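Local coordinates for protein IWS1 (PDB 2XPP) that probably acts as a nuclear transcription factor in RNA polymerase II transcription, through a conserved helical domain related to the N-terminal domain of TFIIS, at residues 56-60 against 61-65. Sequence-based numbering, arbitrary orientation.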
ATOM      1  N   SER A  56      -4.445 -10.781 -11.806  1.00 20.13           N
ATOM      2  CA  SER A  56      -5.843 -10.354 -11.721  1.00 20.86           C
ATOM      3  C   SER A  56      -6.013  -9.325 -10.627  1.00 18.89           C
ATOM      4  O   SER A  56      -6.695  -8.316 -10.815  1.00 19.26           O
ATOM      5  CB  SER A  56      -6.774 -11.522 -11.422  1.00 21.11           C
ATOM      6  OG  SER A  56      -6.811 -12.419 -12.497  1.00 27.11           O
ATOM      7  N   LEU A  57      -5.379  -9.556  -9.468  1.00 16.92           N
ATOM      8  CA  LEU A  57      -5.437  -8.603  -8.376  1.00 16.06           C
ATOM      9  C   LEU A  57      -4.864  -7.231  -8.804  1.00 15.32           C
ATOM     10  O   LEU A  57      -5.475  -6.182  -8.532  1.00 15.37           O
ATOM     11  CB  LEU A  57      -4.725  -9.164  -7.130  1.00 14.99           C
ATOM     12  CG  LEU A  57      -5.437 -10.293  -6.402  1.00 15.10           C
ATOM     13  CD1 LEU A  57      -4.453 -10.902  -5.424  1.00 17.63           C
ATOM     14  CD2 LEU A  57      -6.680  -9.792  -5.667  1.00 16.47           C
ATOM     15  N   LEU A  58      -3.730  -7.235  -9.496  1.00 17.00           N
ATOM     16  CA  LEU A  58      -3.090  -5.980  -9.893  1.00 16.38           C
ATOM     17  C   LEU A  58      -3.981  -5.284 -10.928  1.00 17.35           C
ATOM     18  O   LEU A  58      -4.197  -4.068 -10.844  1.00 17.78           O
ATOM     19  CB  LEU A  58      -1.701  -6.241 -10.472  1.00 16.49           C
ATOM     20  CG  LEU A  58      -0.655  -6.674  -9.446  1.00 13.85           C
ATOM     21  CD1 LEU A  58       0.634  -7.100 -10.145  1.00 18.09           C
ATOM     22  CD2 LEU A  58      -0.402  -5.488  -8.420  1.00 15.85           C
ATOM     23  N   ASP A  59      -4.517  -6.073 -11.870  1.00 19.78           N
ATOM     24  CA  ASP A  59      -5.408  -5.566 -12.931  1.00 20.73           C
ATOM     25  C   ASP A  59      -6.692  -4.956 -12.354  1.00 20.75           C
ATOM     26  O   ASP A  59      -7.248  -3.992 -12.928  1.00 20.85           O
ATOM     27  CB  ASP A  59      -5.791  -6.668 -13.929  1.00 22.12           C
ATOM     28  CG  ASP A  59      -4.679  -7.011 -14.896  1.00 26.01           C
ATOM     29  OD1 ASP A  59      -3.647  -6.311 -14.911  1.00 26.56           O
ATOM     30  OD2 ASP A  59      -4.849  -7.980 -15.683  1.00 28.26           O
ATOM     31  N   GLU A  60      -7.170  -5.519 -11.246  1.00 19.60           N
ATOM     32  CA  GLU A  60      -8.364  -5.034 -10.596  1.00 19.62           C
ATOM     33  C   GLU A  60      -8.098  -3.920  -9.588  1.00 17.92           C
ATOM     34  O   GLU A  60      -9.013  -3.519  -8.862  1.00 18.08           O
ATOM     35  CB  GLU A  60      -9.178  -6.167  -9.965  1.00 19.57           C
ATOM     36  CG  GLU A  60      -9.868  -7.087 -11.016  1.00 24.95           C
ATOM     37  CD  GLU A  60     -10.769  -6.335 -12.028  1.00 26.27           C
ATOM     38  OE1 GLU A  60     -11.766  -5.699 -11.611  1.00 26.89           O
ATOM     39  OE2 GLU A  60     -10.489  -6.377 -13.249  1.00 28.39           O
ATOM     40  N   GLY A  61      -6.859  -3.418  -9.550  1.00 17.62           N
ATOM     41  CA  GLY A  61      -6.531  -2.216  -8.729  1.00 17.55           C
ATOM     42  C   GLY A  61      -6.357  -2.501  -7.250  1.00 17.34           C
ATOM     43  O   GLY A  61      -6.573  -1.623  -6.400  1.00 16.00           O
ATOM     44  N   ILE A  62      -5.898  -3.712  -6.918  1.00 16.16           N
ATOM     45  CA  ILE A  62      -5.787  -4.074  -5.503  1.00 15.05           C
ATOM     46  C   ILE A  62      -4.765  -3.157  -4.795  1.00 13.74           C
ATOM     47  O   ILE A  62      -4.770  -3.063  -3.545  1.00 13.76           O
ATOM     48  CB  ILE A  62      -5.412  -5.578  -5.284  1.00 14.55           C
ATOM     49  CG1 ILE A  62      -5.759  -6.062  -3.860  1.00 15.30           C
ATOM     50  CG2 ILE A  62      -3.916  -5.791  -5.534  1.00 15.11           C
ATOM     51  CD1 ILE A  62      -7.240  -6.025  -3.548  1.00 16.05           C
ATOM     52  N   LEU A  63      -3.853  -2.538  -5.545  1.00 14.41           N
ATOM     53  CA  LEU A  63      -2.916  -1.633  -4.908  1.00 13.29           C
ATOM     54  C   LEU A  63      -3.614  -0.475  -4.225  1.00 12.44           C
ATOM     55  O   LEU A  63      -3.060   0.074  -3.245  1.00 13.40           O
ATOM     56  CB  LEU A  63      -1.785  -1.120  -5.852  1.00 12.50           C
ATOM     57  CG  LEU A  63      -0.888  -2.246  -6.332  1.00 12.23           C
ATOM     58  CD1 LEU A  63       0.097  -1.707  -7.391  1.00 15.05           C
ATOM     59  CD2 LEU A  63      -0.103  -2.951  -5.200  1.00 13.45           C
ATOM     60  N   ASP A  64      -4.795  -0.086  -4.721  1.00 13.59           N
ATOM     61  CA  ASP A  64      -5.601   0.976  -4.070  1.00 15.62           C
ATOM     62  C   ASP A  64      -5.983   0.566  -2.650  1.00 15.04           C
ATOM     63  O   ASP A  64      -5.900   1.403  -1.720  1.00 14.45           O
ATOM     64  CB  ASP A  64      -6.906   1.247  -4.851  1.00 16.58           C
ATOM     65  CG  ASP A  64      -6.683   1.846  -6.234  1.00 22.90           C
ATOM     66  OD1 ASP A  64      -5.535   2.091  -6.671  1.00 26.05           O
ATOM     67  OD2 ASP A  64      -7.707   2.068  -6.907  1.00 23.83           O
ATOM     68  N   GLU A  65      -6.412  -0.690  -2.461  1.00 13.86           N
ATOM     69  CA  GLU A  65      -6.858  -1.170  -1.128  1.00 14.14           C
ATOM     70  C   GLU A  65      -5.646  -1.381  -0.225  1.00 13.14           C
ATOM     71  O   GLU A  65      -5.693  -1.063   0.972  1.00 12.89           O
ATOM     72  CB  GLU A  65      -7.647  -2.491  -1.223  1.00 14.77           C
ATOM     73  CG  GLU A  65      -9.098  -2.215  -1.679  1.00 17.46           C
ATOM     74  CD  GLU A  65      -9.177  -1.650  -3.086  1.00 20.24           C
ATOM     75  OE1 GLU A  65      -8.461  -2.130  -4.010  1.00 19.89           O
ATOM     76  OE2 GLU A  65      -9.966  -0.709  -3.293  1.00 23.34           O
TER
HETATM   77  O   HOH W   1      -3.368  -2.674  -8.520  1.00 15.11           O
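A Schellman motif ends helix 54-59 here and turns the chain directly into helix 62-70, within an all-helical domain of the TFIIS N-terminal type. Its two defining bonds are both made by the backbone: Ile62 N donates to Leu57 O over 3.0 Å, and Gly61 N turns back to Leu58 O, also at 3.0 Å. They meet their acceptors differently. Ile62 N approaches the Leu57 carbonyl at a C=O...N angle of 152°, modestly tilted from its plane, whereas Gly61 N sits well above the plane of the Leu58 carbonyl. Gly61 is the C-prime residue, and its positive phi of 79° lies in a backbone region that glycine, without a beta carbon, enters most easily.

The apolar part of the motif pairs Leu57 with Ile62, the two residues whose backbones share the six-to-one bond. Ile62 directs CG1 anti to its own backbone N (chi1 -161°), which places the CG2 branch between N and the carbonyl carbon, and this methyl rests on Leu57 CB at 3.8 Å. The beta-branched side chain thus lies against the bonded carbonyl and probably shields it from solvent, with Ile62 CG2 3.4 Å from Leu57 O. One step further on, Leu58 and Leu63 cross at a slant, the CD2 methyl of Leu58 reaching Leu63 CG at 3.9 Å; both leucines also pack on His100 of helix 98-104 and on Ile96. Glu60, where the chain leaves helical geometry, sends its carboxylate away from the turn to a salt bridge with Arg11 of helix 5-30. Between the two helices a water completes the junction, donating to Leu58 O at 2.8 Å and accepting from Leu63 N at 3.0 Å.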